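PDB 3BRS: periplasmic binding protein/LacI transcriptional regulator from Clostridium phytofermentans, which probably binds a sugar outside the membrane and delivers it to a transport system, as periplasmic binding proteins of the LacI-like family do. Local coordinates for residues Pro66-Glu77 against Ile91-Gln102. Sequence-based numbering, arbitrary orientation.
Sequences PDVILLAAADYE and IKLIVIDSGMKQ
Backbone hydrogen bonds pair V68-L71 with K92-I96 as parallel neighbours inside the sheet of one lobe. K92 N donates to D67 O, I69 N to K92 O (2.8 Å), I94 N to I69 O, L71 N to I94 O and I96 N to L71 O. Past the strand ends the pairing resumes in the loops: A73 N reaches S98 O at 3.0 Å, and K101 N donates to Y76 O, also at 3.0 Å.

Apolar side chains meet on both faces of the strand pair. On one, L70 lies beside I94, pointing the same way, with L70 CG 4.1 Å from I94 CB; on the other, L93 CD1 rests against both I69 CG2 and L71 CB, 3.9 Å from the latter. I91 CD1 rests on P66 CG, and A73 CB meets M100 CG at 3.7 Å.

Y76 swings CG anti to its backbone N (chi1 179°), laying the ring against K101, whose CB sits over one face in a CH-pi contact, 3.7 Å from the ring centroid. Q102, bent at chi2 (88°), turns its amide back so that NE2 donates to E77 O at 3.1 Å. Water 1 donates to A73 O and G99 O and accepts from S98 OG.

Helix 80-83 completes this beta-alpha-beta unit, and M100 and Q102 both touch its Y80. Y76 also meets helix 144-157; in this two-lobed fold, loops at the C-terminal strand ends commonly border the ligand cleft. Main-chain bonds thus set the strand register, while past the strands Q102 NE2, S98 OG through water 1 and the K101-Y76 contact add side-chain and solvent links between the loops.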
loop_
_atom_site.group_PDB
_atom_site.type_symbol
_atom_site.label_atom_id
_atom_site.label_comp_id
_atom_site.label_asym_id
_atom_site.label_seq_id
_atom_site.Cartn_x
_atom_site.Cartn_y
_atom_site.Cartn_z
ATOM N N PRO A 66 -24.034 7.752 5.401
ATOM C CA PRO A 66 -22.941 8.513 6.094
ATOM C C PRO A 66 -22.739 9.904 5.395
ATOM O O PRO A 66 -23.308 10.171 4.290
ATOM C CB PRO A 66 -21.753 7.637 5.865
ATOM C CG PRO A 66 -22.101 7.097 4.324
ATOM C CD PRO A 66 -23.563 6.786 4.390
ATOM N N ASP A 67 -21.988 10.796 6.024
ATOM C CA ASP A 67 -21.652 12.066 5.432
ATOM C C ASP A 67 -20.435 11.906 4.505
ATOM O O ASP A 67 -20.268 12.633 3.510
ATOM C CB ASP A 67 -21.307 13.015 6.579
ATOM C CG ASP A 67 -22.536 13.458 7.363
ATOM O OD1 ASP A 67 -23.537 13.894 6.732
ATOM O OD2 ASP A 67 -22.492 13.309 8.592
ATOM N N VAL A 68 -19.598 10.918 4.813
ATOM C CA VAL A 68 -18.284 10.738 4.160
ATOM C C VAL A 68 -17.990 9.272 4.052
ATOM O O VAL A 68 -18.282 8.525 4.978
ATOM C CB VAL A 68 -17.107 11.343 5.006
ATOM C CG1 VAL A 68 -15.743 11.091 4.301
ATOM C CG2 VAL A 68 -17.305 12.859 5.286
ATOM N N ILE A 69 -17.394 8.841 2.955
ATOM C CA ILE A 69 -16.843 7.484 2.949
ATOM C C ILE A 69 -15.363 7.655 2.674
ATOM O O ILE A 69 -14.997 8.402 1.743
ATOM C CB ILE A 69 -17.481 6.697 1.799
ATOM C CG1 ILE A 69 -18.810 6.049 2.241
ATOM C CG2 ILE A 69 -16.458 5.703 1.134
ATOM C CD1 ILE A 69 -19.741 5.667 0.963
ATOM N N LEU A 70 -14.491 7.023 3.470
ATOM C CA LEU A 70 -13.047 7.025 3.158
ATOM C C LEU A 70 -12.699 5.683 2.518
ATOM O O LEU A 70 -13.044 4.657 3.086
ATOM C CB LEU A 70 -12.171 7.186 4.421
ATOM C CG LEU A 70 -12.464 8.431 5.236
ATOM C CD1 LEU A 70 -13.689 8.228 6.102
ATOM C CD2 LEU A 70 -11.272 8.576 6.068
ATOM N N LEU A 71 -11.950 5.650 1.408
ATOM C CA LEU A 71 -11.954 4.433 0.675
ATOM C C LEU A 71 -10.573 4.185 0.226
ATOM O O LEU A 71 -9.980 5.095 -0.361
ATOM C CB LEU A 71 -12.911 4.550 -0.535
ATOM C CG LEU A 71 -12.825 3.442 -1.573
ATOM C CD1 LEU A 71 -13.179 2.038 -0.980
ATOM C CD2 LEU A 71 -13.737 3.825 -2.765
ATOM N N ALA A 72 -10.057 2.971 0.489
ATOM C CA ALA A 72 -8.753 2.545 -0.109
ATOM C C ALA A 72 -9.183 1.604 -1.223
ATOM O O ALA A 72 -9.812 0.586 -0.959
ATOM C CB ALA A 72 -7.829 1.905 0.914
ATOM N N ALA A 73 -8.998 2.045 -2.485
ATOM C CA ALA A 73 -9.665 1.370 -3.617
ATOM C C ALA A 73 -8.933 0.074 -3.874
ATOM O O ALA A 73 -7.728 0.036 -4.238
ATOM C CB ALA A 73 -9.605 2.256 -4.832
ATOM N N ALA A 74 -9.651 -1.027 -3.844
ATOM C CA ALA A 74 -8.975 -2.323 -4.131
ATOM C C ALA A 74 -8.403 -2.410 -5.558
ATOM O O ALA A 74 -7.412 -3.064 -5.803
ATOM C CB ALA A 74 -9.890 -3.520 -3.817
ATOM N N ASP A 75 -9.096 -1.822 -6.509
ATOM C CA ASP A 75 -8.750 -1.978 -7.900
ATOM C C ASP A 75 -8.738 -0.612 -8.585
ATOM O O ASP A 75 -9.721 0.160 -8.524
ATOM C CB ASP A 75 -9.822 -2.896 -8.596
ATOM C CG ASP A 75 -9.309 -3.391 -9.904
ATOM O OD1 ASP A 75 -9.422 -2.641 -10.848
ATOM O OD2 ASP A 75 -8.630 -4.428 -9.968
ATOM N N TYR A 76 -7.652 -0.333 -9.284
ATOM C CA TYR A 76 -7.451 0.919 -9.932
ATOM C C TYR A 76 -8.555 1.240 -10.943
ATOM O O TYR A 76 -8.948 2.410 -11.076
ATOM C CB TYR A 76 -6.104 0.752 -10.668
ATOM C CG TYR A 76 -5.679 1.979 -11.462
ATOM C CD1 TYR A 76 -5.433 3.191 -10.810
ATOM C CD2 TYR A 76 -5.405 1.913 -12.837
ATOM C CE1 TYR A 76 -5.021 4.327 -11.507
ATOM C CE2 TYR A 76 -4.989 3.032 -13.521
ATOM C CZ TYR A 76 -4.822 4.235 -12.834
ATOM O OH TYR A 76 -4.400 5.377 -13.498
ATOM N N GLU A 77 -9.048 0.243 -11.670
ATOM C CA GLU A 77 -10.178 0.458 -12.642
ATOM C C GLU A 77 -11.616 0.042 -12.213
ATOM O O GLU A 77 -12.597 0.636 -12.667
ATOM C CB GLU A 77 -9.777 -0.245 -13.914
ATOM C CG GLU A 77 -8.539 0.432 -14.550
ATOM C CD GLU A 77 -7.877 -0.397 -15.617
ATOM O OE1 GLU A 77 -7.140 0.186 -16.444
ATOM O OE2 GLU A 77 -8.067 -1.634 -15.623
ATOM N N ILE A 91 -22.784 11.930 -0.734
ATOM C CA ILE A 91 -21.645 11.589 0.176
ATOM C C ILE A 91 -20.277 12.086 -0.348
ATOM O O ILE A 91 -19.943 11.950 -1.546
ATOM C CB ILE A 91 -21.585 10.019 0.398
ATOM C CG1 ILE A 91 -22.938 9.528 0.942
ATOM C CG2 ILE A 91 -20.565 9.694 1.452
ATOM C CD1 ILE A 91 -23.163 8.025 0.779
ATOM N N LYS A 92 -19.477 12.631 0.571
ATOM C CA LYS A 92 -18.100 13.044 0.311
ATOM C C LYS A 92 -17.193 11.799 0.159
ATOM O O LYS A 92 -17.309 10.842 0.929
ATOM C CB LYS A 92 -17.641 13.875 1.543
ATOM C CG LYS A 92 -18.396 15.183 1.785
ATOM C CD LYS A 92 -17.941 16.225 0.771
ATOM C CE LYS A 92 -19.072 16.796 -0.069
ATOM N NZ LYS A 92 -19.887 17.722 0.737
ATOM N N LEU A 93 -16.293 11.788 -0.822
ATOM C CA LEU A 93 -15.367 10.719 -0.962
ATOM C C LEU A 93 -13.964 11.224 -0.649
ATOM O O LEU A 93 -13.459 12.086 -1.377
ATOM C CB LEU A 93 -15.417 10.150 -2.382
ATOM C CG LEU A 93 -14.460 9.034 -2.760
ATOM C CD1 LEU A 93 -14.515 7.826 -1.784
ATOM C CD2 LEU A 93 -14.823 8.614 -4.125
ATOM N N ILE A 94 -13.332 10.673 0.380
ATOM C CA ILE A 94 -11.852 10.731 0.576
ATOM C C ILE A 94 -11.214 9.451 0.114
ATOM O O ILE A 94 -11.607 8.337 0.526
ATOM C CB ILE A 94 -11.452 10.925 2.095
ATOM C CG1 ILE A 94 -12.167 12.064 2.654
ATOM C CG2 ILE A 94 -9.885 11.108 2.363
ATOM C CD1 ILE A 94 -12.181 13.204 1.735
ATOM N N VAL A 95 -10.258 9.551 -0.793
ATOM C CA VAL A 95 -9.476 8.359 -1.100
ATOM C C VAL A 95 -8.246 8.291 -0.171
ATOM O O VAL A 95 -7.553 9.255 -0.048
ATOM C CB VAL A 95 -9.159 8.208 -2.506
ATOM C CG1 VAL A 95 -7.991 7.219 -2.639
ATOM C CG2 VAL A 95 -10.430 7.688 -3.277
ATOM N N ILE A 96 -8.065 7.166 0.552
ATOM C CA ILE A 96 -6.887 6.988 1.384
ATOM C C ILE A 96 -5.955 5.832 0.833
ATOM O O ILE A 96 -6.424 4.798 0.342
ATOM C CB ILE A 96 -7.321 6.622 2.760
ATOM C CG1 ILE A 96 -8.392 5.548 2.641
ATOM C CG2 ILE A 96 -7.693 7.898 3.604
ATOM C CD1 ILE A 96 -8.550 4.713 3.927
ATOM N N ASP A 97 -4.645 6.014 0.891
ATOM C CA ASP A 97 -3.705 4.973 0.409
ATOM C C ASP A 97 -3.701 4.694 -1.088
ATOM O O ASP A 97 -2.665 4.848 -1.675
ATOM C CB ASP A 97 -3.941 3.691 1.196
ATOM C CG ASP A 97 -3.056 2.536 0.727
ATOM O OD1 ASP A 97 -1.847 2.713 0.676
ATOM O OD2 ASP A 97 -3.546 1.456 0.408
ATOM N N SER A 98 -4.840 4.368 -1.741
ATOM C CA SER A 98 -4.769 3.712 -3.061
ATOM C C SER A 98 -5.845 4.232 -3.927
ATOM O O SER A 98 -7.005 4.035 -3.588
ATOM C CB SER A 98 -4.920 2.212 -2.972
ATOM O OG SER A 98 -4.351 1.624 -4.149
ATOM N N GLY A 99 -5.470 4.957 -4.990
ATOM C CA GLY A 99 -6.475 5.665 -5.814
ATOM C C GLY A 99 -7.129 4.847 -6.926
ATOM O O GLY A 99 -6.805 3.637 -7.165
ATOM N N MET A 100 -8.082 5.503 -7.584
ATOM C CA MET A 100 -8.672 5.075 -8.869
ATOM C C MET A 100 -8.117 5.902 -10.113
ATOM O O MET A 100 -7.628 7.004 -9.985
ATOM C CB MET A 100 -10.164 5.207 -8.794
ATOM C CG MET A 100 -10.771 4.293 -7.648
ATOM S SD MET A 100 -12.547 4.471 -7.326
ATOM C CE MET A 100 -12.286 5.822 -6.239
ATOM N N LYS A 101 -8.250 5.300 -11.300
ATOM C CA LYS A 101 -7.959 5.870 -12.578
ATOM C C LYS A 101 -8.959 6.949 -12.826
ATOM O O LYS A 101 -8.652 7.889 -13.556
ATOM C CB LYS A 101 -8.165 4.807 -13.681
ATOM C CG LYS A 101 -7.592 5.190 -15.073
ATOM C CD LYS A 101 -8.166 4.255 -16.153
ATOM C CE LYS A 101 -9.644 3.869 -15.845
ATOM N NZ LYS A 101 -10.248 2.951 -16.907
ATOM N N GLN A 102 -10.172 6.789 -12.278
ATOM C CA GLN A 102 -11.250 7.767 -12.501
ATOM C C GLN A 102 -11.133 8.881 -11.460
ATOM O O GLN A 102 -10.889 8.621 -10.277
ATOM C CB GLN A 102 -12.645 7.120 -12.501
ATOM C CG GLN A 102 -12.780 5.967 -13.593
ATOM C CD GLN A 102 -12.336 4.582 -13.045
ATOM O OE1 GLN A 102 -11.653 4.459 -11.985
ATOM N NE2 GLN A 102 -12.741 3.535 -13.750
HETATM O O HOH W 1 -6.167 1.017 -6.308
HETATM O O HOH W 2 -11.485 2.204 -10.057
#